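Local coordinates for probable enoyl-CoA hydratase/isomerase (PDB 3SWX), which belongs to the crotonase-like superfamily and probably hydrates or isomerises enoyl-CoA thioesters, at residues B[22-27]-B[39-44]; B[126-131]-B[194-199]; B[207-212]-B[244-249]. All blocks are in the same frame, centred on the assembly; numbering follows the deposited sequence.

Contact 1. Residues B[22-27]-B[39-44]; sequences IGLNRP and EELALA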
ATOM      1  N   ILE B  22     -20.467 -20.394  -1.373  1.00 20.61           N
ATOM      2  CA  ILE B  22     -20.352 -21.064  -0.091  1.00 20.45           C
ATOM      3  C   ILE B  22     -20.890 -20.152   0.967  1.00 20.35           C
ATOM      4  O   ILE B  22     -20.437 -18.997   1.090  1.00 19.10           O
ATOM      5  CB  ILE B  22     -18.881 -21.348   0.279  1.00 20.95           C
ATOM      6  CG1 ILE B  22     -18.197 -22.193  -0.807  1.00 21.83           C
ATOM      7  CG2 ILE B  22     -18.785 -22.006   1.681  1.00 18.67           C
ATOM      8  CD1 ILE B  22     -16.640 -22.155  -0.717  1.00 22.89           C
ATOM      9  N   GLY B  23     -21.853 -20.663   1.736  1.00 20.04           N
ATOM     10  CA  GLY B  23     -22.459 -19.900   2.817  1.00 20.26           C
ATOM     11  C   GLY B  23     -22.097 -20.489   4.172  1.00 20.51           C
ATOM     12  O   GLY B  23     -22.337 -21.673   4.417  1.00 20.00           O
ATOM     13  N   LEU B  24     -21.473 -19.685   5.032  1.00 20.14           N
ATOM     14  CA  LEU B  24     -21.302 -20.091   6.417  1.00 20.72           C
ATOM     15  C   LEU B  24     -22.703 -20.305   6.959  1.00 22.03           C
ATOM     16  O   LEU B  24     -23.582 -19.445   6.814  1.00 22.36           O
ATOM     17  CB  LEU B  24     -20.547 -19.045   7.241  1.00 20.29           C
ATOM     18  CG  LEU B  24     -19.169 -18.566   6.732  1.00 18.85           C
ATOM     19  CD1 LEU B  24     -18.602 -17.522   7.699  1.00 18.28           C
ATOM     20  CD2 LEU B  24     -18.181 -19.745   6.514  1.00 16.13           C
ATOM     21  N   ASN B  25     -22.941 -21.451   7.570  1.00 23.30           N
ATOM     22  CA  ASN B  25     -24.317 -21.800   7.917  1.00 24.90           C
ATOM     23  C   ASN B  25     -24.482 -22.312   9.350  1.00 26.41           C
ATOM     24  O   ASN B  25     -24.986 -23.408   9.559  1.00 28.06           O
ATOM     25  CB  ASN B  25     -24.882 -22.798   6.875  1.00 25.05           C
ATOM     26  CG  ASN B  25     -26.392 -22.965   6.995  1.00 26.04           C
ATOM     27  OD1 ASN B  25     -27.077 -22.067   7.477  1.00 28.06           O
ATOM     28  ND2 ASN B  25     -26.906 -24.112   6.583  1.00 24.78           N
ATOM     29  N   ARG B  26     -24.077 -21.506  10.335  1.00 27.29           N
ATOM     30  CA  ARG B  26     -24.407 -21.765  11.754  1.00 28.50           C
ATOM     31  C   ARG B  26     -25.095 -20.528  12.319  1.00 29.27           C
ATOM     32  O   ARG B  26     -24.643 -19.934  13.312  1.00 29.15           O
ATOM     33  CB  ARG B  26     -23.161 -22.112  12.573  1.00 28.80           C
ATOM     34  CG  ARG B  26     -22.352 -23.283  12.003  1.00 29.35           C
ATOM     35  CD  ARG B  26     -21.158 -23.630  12.879  1.00 30.32           C
ATOM     36  NE  ARG B  26     -21.589 -24.107  14.193  1.00 31.67           N
ATOM     37  CZ  ARG B  26     -21.168 -23.649  15.376  1.00 32.22           C
ATOM     38  NH1 ARG B  26     -20.263 -22.674  15.472  1.00 31.40           N
ATOM     39  NH2 ARG B  26     -21.664 -24.183  16.490  1.00 31.25           N
ATOM     40  N   PRO B  27     -26.205 -20.127  11.682  1.00 29.99           N
ATOM     41  CA  PRO B  27     -26.805 -18.826  11.964  1.00 30.56           C
ATOM     42  C   PRO B  27     -27.251 -18.648  13.424  1.00 30.77           C
ATOM     43  O   PRO B  27     -27.091 -17.569  13.958  1.00 31.18           O
ATOM     44  CB  PRO B  27     -27.996 -18.775  10.993  1.00 30.87           C
ATOM     45  CG  PRO B  27     -28.296 -20.218  10.685  1.00 31.70           C
ATOM     46  CD  PRO B  27     -26.949 -20.853  10.641  1.00 30.49           C
ATOM     47  N   GLU B  39     -12.960 -26.924   9.696  1.00 22.87           N
ATOM     48  CA  GLU B  39     -12.511 -28.063   8.887  1.00 23.82           C
ATOM     49  C   GLU B  39     -13.300 -28.196   7.585  1.00 23.65           C
ATOM     50  O   GLU B  39     -12.725 -28.477   6.533  1.00 24.60           O
ATOM     51  CB  GLU B  39     -12.544 -29.370   9.714  1.00 24.99           C
ATOM     52  CG  GLU B  39     -11.610 -29.289  10.942  1.00 27.23           C
ATOM     53  CD  GLU B  39     -11.348 -30.619  11.629  1.00 32.97           C
ATOM     54  OE1 GLU B  39     -12.212 -31.517  11.574  1.00 36.29           O
ATOM     55  OE2 GLU B  39     -10.266 -30.753  12.244  1.00 36.21           O
ATOM     56  N   GLU B  40     -14.606 -27.960   7.637  1.00 23.58           N
ATOM     57  CA  GLU B  40     -15.425 -28.023   6.438  1.00 23.28           C
ATOM     58  C   GLU B  40     -15.051 -26.929   5.427  1.00 22.44           C
ATOM     59  O   GLU B  40     -14.902 -27.214   4.225  1.00 22.53           O
ATOM     60  CB  GLU B  40     -16.916 -27.977   6.790  1.00 23.75           C
ATOM     61  CG  GLU B  40     -17.391 -29.282   7.453  1.00 25.22           C
ATOM     62  CD  GLU B  40     -18.895 -29.427   7.496  1.00 25.04           C
ATOM     63  OE1 GLU B  40     -19.622 -28.403   7.530  1.00 25.60           O
ATOM     64  OE2 GLU B  40     -19.348 -30.585   7.510  1.00 27.41           O
ATOM     65  N   LEU B  41     -14.875 -25.696   5.902  1.00 21.07           N
ATOM     66  CA  LEU B  41     -14.466 -24.595   5.010  1.00 19.88           C
ATOM     67  C   LEU B  41     -13.120 -24.882   4.347  1.00 19.41           C
ATOM     68  O   LEU B  41     -12.931 -24.636   3.146  1.00 19.46           O
ATOM     69  CB  LEU B  41     -14.443 -23.246   5.743  1.00 19.11           C
ATOM     70  CG  LEU B  41     -14.179 -22.004   4.872  1.00 18.18           C
ATOM     71  CD1 LEU B  41     -15.160 -21.970   3.703  1.00 17.07           C
ATOM     72  CD2 LEU B  41     -14.227 -20.671   5.669  1.00 14.30           C
ATOM     73  N   ALA B  42     -12.188 -25.416   5.122  1.00 19.53           N
ATOM     74  CA  ALA B  42     -10.910 -25.899   4.575  1.00 19.72           C
ATOM     75  C   ALA B  42     -11.107 -26.917   3.453  1.00 20.52           C
ATOM     76  O   ALA B  42     -10.491 -26.804   2.387  1.00 19.86           O
ATOM     77  CB  ALA B  42     -10.018 -26.479   5.699  1.00 19.99           C
ATOM     78  N   LEU B  43     -11.986 -27.891   3.675  1.00 22.27           N
ATOM     79  CA  LEU B  43     -12.268 -28.907   2.652  1.00 23.26           C
ATOM     80  C   LEU B  43     -12.920 -28.290   1.413  1.00 23.54           C
ATOM     81  O   LEU B  43     -12.484 -28.550   0.276  1.00 23.94           O
ATOM     82  CB  LEU B  43     -13.153 -30.026   3.209  1.00 24.43           C
ATOM     83  CG  LEU B  43     -12.465 -30.949   4.225  1.00 26.87           C
ATOM     84  CD1 LEU B  43     -13.451 -31.938   4.892  1.00 27.25           C
ATOM     85  CD2 LEU B  43     -11.317 -31.718   3.551  1.00 28.85           C
ATOM     86  N   ALA B  44     -13.942 -27.462   1.629  1.00 22.95           N
ATOM     87  CA  ALA B  44     -14.679 -26.861   0.534  1.00 22.68           C
ATOM     88  C   ALA B  44     -13.745 -26.070  -0.373  1.00 22.31           C
ATOM     89  O   ALA B  44     -13.801 -26.196  -1.602  1.00 22.45           O
ATOM     90  CB  ALA B  44     -15.809 -25.972   1.063  1.00 22.22           C
TER
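Strand 22-24 and helix 39-44 run almost antiparallel, 171° between their N-to-C directions, with their axes 10.7 Å apart, so that Ile22 faces Ala44 and Leu24 faces Leu41. At that spacing only side chains meet. Leu41 is shared between the two strand residues: its CD1 methyl lies 4.2 Å from CG2 of Ile22, and its CD2 methyl lies 4.1 Å from CD2 of Leu24. The forked end reaches the strand because CG of Leu41 is anti to the backbone N (chi1 -174°), which swings both methyls down from the helix although the CB itself does not point at the strand.

These elements belong to a beta-alpha-beta unit of the crotonase fold, made of strand 19-24, helix 35-50 and strand 56-61, in which the helix packs over the sheet. Ile22 also divides its work: while CG2 meets Leu41, the other branch reaches across to Ala44, one turn beyond Leu41, with CD1 of Ile22 4.3 Å from CB of Ala44. CA of Ile22 is 8.1 Å from CA of Ala44. Leu59 of strand 56-61 touches Ile22 and Leu24 from the neighbouring strand, and Leu11 of strand 11-16 touches Leu24 and Ala44. Phe33 and Pro93, both from loops, touch Leu41.

Contact 2. Residues B[126-131]-B[194-199]; sequences IVIADE and VDTAIA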
ATOM      1  N   ILE B 126     -11.477 -10.073  -3.509  1.00 13.61           N
ATOM      2  CA  ILE B 126     -12.442  -8.970  -3.671  1.00 12.93           C
ATOM      3  C   ILE B 126     -13.454  -9.061  -2.550  1.00 13.02           C
ATOM      4  O   ILE B 126     -13.966 -10.157  -2.242  1.00 12.81           O
ATOM      5  CB  ILE B 126     -13.196  -8.992  -5.059  1.00 12.93           C
ATOM      6  CG1 ILE B 126     -12.229  -8.898  -6.254  1.00 13.44           C
ATOM      7  CG2 ILE B 126     -14.203  -7.808  -5.168  1.00 12.41           C
ATOM      8  CD1 ILE B 126     -12.823  -9.428  -7.528  1.00 12.50           C
ATOM      9  N   VAL B 127     -13.741  -7.918  -1.924  1.00 13.38           N
ATOM     10  CA  VAL B 127     -14.619  -7.888  -0.759  1.00 13.07           C
ATOM     11  C   VAL B 127     -15.747  -6.915  -1.045  1.00 14.07           C
ATOM     12  O   VAL B 127     -15.506  -5.754  -1.419  1.00 13.87           O
ATOM     13  CB  VAL B 127     -13.873  -7.486   0.547  1.00 13.65           C
ATOM     14  CG1 VAL B 127     -14.843  -7.389   1.750  1.00 12.60           C
ATOM     15  CG2 VAL B 127     -12.738  -8.469   0.863  1.00 11.83           C
ATOM     16  N   ILE B 128     -16.973  -7.401  -0.875  1.00 14.02           N
ATOM     17  CA  ILE B 128     -18.161  -6.591  -1.044  1.00 14.60           C
ATOM     18  C   ILE B 128     -18.886  -6.546   0.287  1.00 15.12           C
ATOM     19  O   ILE B 128     -19.126  -7.603   0.896  1.00 14.16           O
ATOM     20  CB  ILE B 128     -19.120  -7.200  -2.078  1.00 14.57           C
ATOM     21  CG1 ILE B 128     -18.396  -7.472  -3.399  1.00 14.20           C
ATOM     22  CG2 ILE B 128     -20.354  -6.289  -2.248  1.00 15.22           C
ATOM     23  CD1 ILE B 128     -17.854  -6.218  -4.104  1.00 16.23           C
ATOM     24  N   ALA B 129     -19.257  -5.332   0.708  1.00 15.07           N
ATOM     25  CA  ALA B 129     -20.035  -5.124   1.925  1.00 15.97           C
ATOM     26  C   ALA B 129     -21.425  -4.540   1.638  1.00 16.57           C
ATOM     27  O   ALA B 129     -21.578  -3.704   0.735  1.00 17.41           O
ATOM     28  CB  ALA B 129     -19.256  -4.201   2.876  1.00 15.44           C
ATOM     29  N   ASP B 130     -22.452  -4.970   2.381  1.00 17.32           N
ATOM     30  CA  ASP B 130     -23.687  -4.209   2.384  1.00 18.54           C
ATOM     31  C   ASP B 130     -23.524  -3.059   3.387  1.00 19.51           C
ATOM     32  O   ASP B 130     -22.592  -3.058   4.197  1.00 17.97           O
ATOM     33  CB  ASP B 130     -24.971  -5.083   2.560  1.00 19.45           C
ATOM     34  CG  ASP B 130     -25.385  -5.308   4.013  1.00 19.70           C
ATOM     35  OD1 ASP B 130     -24.605  -5.032   4.952  1.00 20.10           O
ATOM     36  OD2 ASP B 130     -26.526  -5.784   4.205  1.00 19.69           O
ATOM     37  N   GLU B 131     -24.428  -2.081   3.321  1.00 20.70           N
ATOM     38  CA  GLU B 131     -24.309  -0.861   4.137  1.00 21.59           C
ATOM     39  C   GLU B 131     -24.316  -1.079   5.661  1.00 21.11           C
ATOM     40  O   GLU B 131     -23.904  -0.190   6.419  1.00 22.19           O
ATOM     41  CB  GLU B 131     -25.361   0.178   3.711  1.00 22.52           C
ATOM     42  CG  GLU B 131     -26.794  -0.329   3.694  1.00 27.12           C
ATOM     43  CD  GLU B 131     -27.777   0.654   3.044  1.00 31.40           C
ATOM     44  OE1 GLU B 131     -27.522   1.884   3.113  1.00 33.54           O
ATOM     45  OE2 GLU B 131     -28.801   0.181   2.479  1.00 33.54           O
ATOM     46  N   VAL B 194     -24.264 -10.426  -1.410  1.00 18.77           N
ATOM     47  CA  VAL B 194     -24.043 -11.743  -2.037  1.00 19.29           C
ATOM     48  C   VAL B 194     -24.311 -11.679  -3.552  1.00 19.12           C
ATOM     49  O   VAL B 194     -23.471 -12.080  -4.343  1.00 19.34           O
ATOM     50  CB  VAL B 194     -24.897 -12.859  -1.414  1.00 20.27           C
ATOM     51  CG1 VAL B 194     -24.395 -14.227  -1.912  1.00 21.80           C
ATOM     52  CG2 VAL B 194     -24.882 -12.793   0.127  1.00 19.95           C
ATOM     53  N   ASP B 195     -25.443 -11.124  -3.962  1.00 19.80           N
ATOM     54  CA  ASP B 195     -25.714 -10.975  -5.409  1.00 20.24           C
ATOM     55  C   ASP B 195     -24.704 -10.080  -6.141  1.00 19.15           C
ATOM     56  O   ASP B 195     -24.398 -10.349  -7.293  1.00 19.30           O
ATOM     57  CB  ASP B 195     -27.127 -10.457  -5.673  1.00 21.48           C
ATOM     58  CG  ASP B 195     -28.204 -11.457  -5.258  1.00 24.94           C
ATOM     59  OD1 ASP B 195     -27.941 -12.681  -5.241  1.00 28.22           O
ATOM     60  OD2 ASP B 195     -29.303 -11.001  -4.939  1.00 30.02           O
ATOM     61  N   THR B 196     -24.190  -9.034  -5.490  1.00 17.96           N
ATOM     62  CA  THR B 196     -23.193  -8.186  -6.129  1.00 17.61           C
ATOM     63  C   THR B 196     -21.910  -8.983  -6.299  1.00 17.22           C
ATOM     64  O   THR B 196     -21.301  -8.944  -7.378  1.00 17.25           O
ATOM     65  CB  THR B 196     -22.958  -6.859  -5.363  1.00 17.78           C
ATOM     66  OG1 THR B 196     -24.191  -6.135  -5.301  1.00 17.65           O
ATOM     67  CG2 THR B 196     -21.899  -5.974  -6.051  1.00 15.35           C
ATOM     68  N   ALA B 197     -21.535  -9.748  -5.274  1.00 16.88           N
ATOM     69  CA  ALA B 197     -20.324 -10.565  -5.351  1.00 17.34           C
ATOM     70  C   ALA B 197     -20.418 -11.658  -6.439  1.00 17.60           C
ATOM     71  O   ALA B 197     -19.450 -11.894  -7.151  1.00 18.17           O
ATOM     72  CB  ALA B 197     -19.994 -11.185  -3.977  1.00 16.83           C
ATOM     73  N   ILE B 198     -21.581 -12.292  -6.588  1.00 18.10           N
ATOM     74  CA  ILE B 198     -21.777 -13.322  -7.634  1.00 17.67           C
ATOM     75  C   ILE B 198     -21.741 -12.674  -9.023  1.00 18.26           C
ATOM     76  O   ILE B 198     -21.165 -13.229  -9.953  1.00 17.83           O
ATOM     77  CB  ILE B 198     -23.093 -14.105  -7.440  1.00 18.50           C
ATOM     78  CG1 ILE B 198     -23.042 -14.973  -6.184  1.00 17.48           C
ATOM     79  CG2 ILE B 198     -23.443 -15.001  -8.673  1.00 17.02           C
ATOM     80  CD1 ILE B 198     -24.437 -15.385  -5.675  1.00 18.82           C
ATOM     81  N   ALA B 199     -22.337 -11.492  -9.186  1.00 18.34           N
ATOM     82  CA  ALA B 199     -22.279 -10.850 -10.503  1.00 18.08           C
ATOM     83  C   ALA B 199     -20.800 -10.633 -10.897  1.00 17.90           C
ATOM     84  O   ALA B 199     -20.402 -10.903 -12.046  1.00 17.61           O
ATOM     85  CB  ALA B 199     -23.086  -9.527 -10.538  1.00 18.30           C
TER
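Ile128 projects from strand 126-130 toward helix 193-205 and overlaps two successive residues of it, Thr196 and Ala197. Its two branches part company at CB. The CG1 methylene lies against Ala197, 4.1 Å from CB and equally close to CA. The CG2 methyl goes to Thr196, with CB and CG2 of the threonine each 4.1 Å away; the two side chains cross at about a right angle. CG2 of Thr196 is anti to the backbone N, and the hydroxyl OG1 beside that N (chi1 -60°) is hydrogen-bonded to the carbonyl O of Glu192, just before the helix begins. The threonine therefore offers carbon to the strand and turns its oxygen back to the start of the helix.

With an alanine at the point of nearest approach, the CA atoms of Ile128 and Ala197 come within 6.2 Å. Ile200 of the same helix also touches Ile128, and Ala108 of strand 105-109 lies against Ala197, so the helix packs across adjoining strands of the crotonase sheet. No hydrogen bond joins the two segments, which implies that close apolar packing, rather than directional bonding, sets the fit.

Contact 3. Residues B[207-212]-B[244-249]; sequences QAPLGV and SEDATL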
ATOM      1  N   GLN B 207     -13.899 -14.390 -18.298  1.00 20.30           N
ATOM      2  CA  GLN B 207     -12.538 -14.122 -18.756  1.00 19.69           C
ATOM      3  C   GLN B 207     -11.744 -15.425 -18.875  1.00 19.95           C
ATOM      4  O   GLN B 207     -12.196 -16.493 -18.441  1.00 19.76           O
ATOM      5  CB  GLN B 207     -11.841 -13.145 -17.812  1.00 19.58           C
ATOM      6  CG  GLN B 207     -12.755 -11.994 -17.368  1.00 18.35           C
ATOM      7  CD  GLN B 207     -13.400 -11.266 -18.535  1.00 19.14           C
ATOM      8  OE1 GLN B 207     -12.733 -10.939 -19.520  1.00 20.34           O
ATOM      9  NE2 GLN B 207     -14.691 -10.997 -18.423  1.00 15.65           N
ATOM     10  N   ALA B 208     -10.565 -15.337 -19.477  1.00 19.75           N
ATOM     11  CA  ALA B 208      -9.765 -16.534 -19.744  1.00 19.79           C
ATOM     12  C   ALA B 208      -9.161 -17.048 -18.448  1.00 19.00           C
ATOM     13  O   ALA B 208      -8.321 -16.359 -17.881  1.00 18.27           O
ATOM     14  CB  ALA B 208      -8.666 -16.213 -20.742  1.00 20.20           C
ATOM     15  N   PRO B 209      -9.583 -18.257 -17.975  1.00 18.86           N
ATOM     16  CA  PRO B 209      -9.131 -18.782 -16.695  1.00 18.39           C
ATOM     17  C   PRO B 209      -7.607 -18.837 -16.481  1.00 18.59           C
ATOM     18  O   PRO B 209      -7.158 -18.521 -15.380  1.00 18.44           O
ATOM     19  CB  PRO B 209      -9.702 -20.211 -16.656  1.00 18.99           C
ATOM     20  CG  PRO B 209     -10.893 -20.175 -17.542  1.00 19.22           C
ATOM     21  CD  PRO B 209     -10.549 -19.172 -18.619  1.00 19.36           C
ATOM     22  N   LEU B 210      -6.830 -19.233 -17.490  1.00 18.47           N
ATOM     23  CA  LEU B 210      -5.373 -19.334 -17.311  1.00 18.82           C
ATOM     24  C   LEU B 210      -4.752 -17.937 -17.153  1.00 17.79           C
ATOM     25  O   LEU B 210      -3.725 -17.775 -16.518  1.00 17.74           O
ATOM     26  CB  LEU B 210      -4.712 -20.068 -18.493  1.00 19.31           C
ATOM     27  CG  LEU B 210      -5.142 -21.502 -18.801  1.00 20.82           C
ATOM     28  CD1 LEU B 210      -4.335 -22.013 -19.999  1.00 21.86           C
ATOM     29  CD2 LEU B 210      -5.000 -22.435 -17.597  1.00 18.01           C
ATOM     30  N   GLY B 211      -5.387 -16.940 -17.750  1.00 17.91           N
ATOM     31  CA  GLY B 211      -4.965 -15.539 -17.594  1.00 17.72           C
ATOM     32  C   GLY B 211      -5.296 -15.027 -16.204  1.00 17.03           C
ATOM     33  O   GLY B 211      -4.506 -14.323 -15.597  1.00 16.41           O
ATOM     34  N   VAL B 212      -6.485 -15.382 -15.716  1.00 17.49           N
ATOM     35  CA  VAL B 212      -6.903 -15.050 -14.352  1.00 16.48           C
ATOM     36  C   VAL B 212      -5.902 -15.693 -13.380  1.00 16.82           C
ATOM     37  O   VAL B 212      -5.384 -15.049 -12.471  1.00 16.03           O
ATOM     38  CB  VAL B 212      -8.389 -15.504 -14.098  1.00 17.11           C
ATOM     39  CG1 VAL B 212      -8.789 -15.383 -12.618  1.00 16.13           C
ATOM     40  CG2 VAL B 212      -9.371 -14.711 -15.000  1.00 14.39           C
ATOM     41  N   SER B 244      -1.878 -21.078 -25.646  1.00 29.16           N
ATOM     42  CA  SER B 244      -3.128 -21.702 -25.247  1.00 28.77           C
ATOM     43  C   SER B 244      -4.225 -21.495 -26.302  1.00 28.54           C
ATOM     44  O   SER B 244      -4.193 -20.537 -27.089  1.00 27.89           O
ATOM     45  CB  SER B 244      -3.584 -21.148 -23.889  1.00 27.59           C
ATOM     46  OG  SER B 244      -4.084 -19.835 -24.035  1.00 27.47           O
ATOM     47  N   GLU B 245      -5.198 -22.398 -26.308  1.00 28.59           N
ATOM     48  CA  GLU B 245      -6.385 -22.230 -27.155  1.00 29.10           C
ATOM     49  C   GLU B 245      -7.088 -20.899 -26.907  1.00 27.54           C
ATOM     50  O   GLU B 245      -7.581 -20.243 -27.843  1.00 27.13           O
ATOM     51  CB  GLU B 245      -7.405 -23.316 -26.863  1.00 29.71           C
ATOM     52  CG  GLU B 245      -7.032 -24.662 -27.357  1.00 33.37           C
ATOM     53  CD  GLU B 245      -8.228 -25.563 -27.390  1.00 35.86           C
ATOM     54  OE1 GLU B 245      -8.132 -26.650 -26.799  1.00 38.90           O
ATOM     55  OE2 GLU B 245      -9.264 -25.156 -27.973  1.00 38.52           O
ATOM     56  N   ASP B 246      -7.165 -20.529 -25.636  1.00 26.09           N
ATOM     57  CA  ASP B 246      -7.881 -19.323 -25.239  1.00 25.25           C
ATOM     58  C   ASP B 246      -7.250 -18.029 -25.784  1.00 25.75           C
ATOM     59  O   ASP B 246      -7.985 -17.067 -26.080  1.00 25.58           O
ATOM     60  CB  ASP B 246      -8.043 -19.275 -23.705  1.00 24.62           C
ATOM     61  CG  ASP B 246      -9.144 -20.214 -23.205  1.00 23.39           C
ATOM     62  OD1 ASP B 246      -9.935 -20.710 -24.037  1.00 21.25           O
ATOM     63  OD2 ASP B 246      -9.235 -20.441 -21.987  1.00 20.19           O
ATOM     64  N   ALA B 247      -5.919 -17.983 -25.923  1.00 25.31           N
ATOM     65  CA  ALA B 247      -5.282 -16.785 -26.515  1.00 25.53           C
ATOM     66  C   ALA B 247      -5.712 -16.580 -27.986  1.00 25.84           C
ATOM     67  O   ALA B 247      -6.045 -15.466 -28.401  1.00 25.25           O
ATOM     68  CB  ALA B 247      -3.780 -16.848 -26.387  1.00 25.42           C
ATOM     69  N   THR B 248      -5.734 -17.654 -28.769  1.00 27.05           N
ATOM     70  CA  THR B 248      -6.205 -17.551 -30.158  1.00 27.88           C
ATOM     71  C   THR B 248      -7.702 -17.183 -30.184  1.00 27.33           C
ATOM     72  O   THR B 248      -8.122 -16.297 -30.945  1.00 27.07           O
ATOM     73  CB  THR B 248      -5.879 -18.826 -31.014  1.00 29.22           C
ATOM     74  OG1 THR B 248      -6.586 -19.965 -30.505  1.00 33.44           O
ATOM     75  CG2 THR B 248      -4.402 -19.124 -30.989  1.00 27.07           C
ATOM     76  N   LEU B 249      -8.498 -17.807 -29.322  1.00 26.58           N
ATOM     77  CA  LEU B 249      -9.908 -17.404 -29.199  1.00 26.70           C
ATOM     78  C   LEU B 249     -10.062 -15.918 -28.829  1.00 26.19           C
ATOM     79  O   LEU B 249     -10.842 -15.179 -29.444  1.00 25.40           O
ATOM     80  CB  LEU B 249     -10.644 -18.288 -28.180  1.00 26.45           C
ATOM     81  CG  LEU B 249     -10.990 -19.718 -28.619  1.00 27.50           C
ATOM     82  CD1 LEU B 249     -11.501 -20.569 -27.437  1.00 26.07           C
ATOM     83  CD2 LEU B 249     -12.017 -19.703 -29.773  1.00 26.73           C
TER
HETATM   84  O   HOH W   1      -7.361 -19.287 -20.253  1.00 13.67           O
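Asp246 makes most of the meeting between these two helix starts. Its CB lies 4.3 Å from CB of Ala208, and its carboxylate oxygen OD2 is 3.8 Å from CD of Pro209, the two side chains crossing at about a right angle. Beside this, CD1 of Leu210 rests 4.1 Å from CB of Ser244. No hydrogen bond joins the two segments directly; a water does it instead, accepting from N of Leu210 at 2.8 Å and donating to OD2 of Asp246 at 2.8 Å. Leu210 N is in the first turn of helix 209-225, where an amide has no carbonyl of a preceding turn to bond to, and the water takes that place.

Two helix N-termini are thus set against each other, helix 209-225 with Ala208 at its N-cap and helix 245-255 with Ser244 at its N-cap, both in the helical C-terminal part of the crotonase fold. Ser244 OG accepts from N of Ala247 at 3.2 Å, a capping bond 151° at the hydrogen. Its chi1 of 74° places the oxygen between the backbone N and the carbonyl carbon, where it also bonds to the carbonyl O of Leu241.

Further out, the chain's own C-terminal end meets Asp246: OD2 accepts from N of Gly264 and OD1 from N of Val263, while Phe262 lies against both Ala208 and Asp246. OXT of Arg265 is also near OD2, a like-charge approach that these N-H donors and the water may ease. The second subunit reaches this contact too: its Gly143 packs on Ala208, and its Asn141 is hydrogen-bonded to OE1 of Gln207.

Followed from the N terminus, the three contacts come in series, each closed before the next opens, and none nests in or crosses another. Contact 1 closes a short loop of 11 intervening residues within the beta-alpha-beta unit 19-24, 35-50, 56-61. Contact 2 spans 62 residues, returning helix 193-205 to strand 126-130 of the same six-stranded sheet that contact 1 reaches; their centres are 18 Å apart. Helix 209-225 follows helix 193-205 directly, and contact 3 then bridges 31 almost wholly helical residues between the starts of helices 209-225 and 245-255. Its centre lies 26 Å from that of contact 2 and 31 Å from that of contact 1, beside the second subunit.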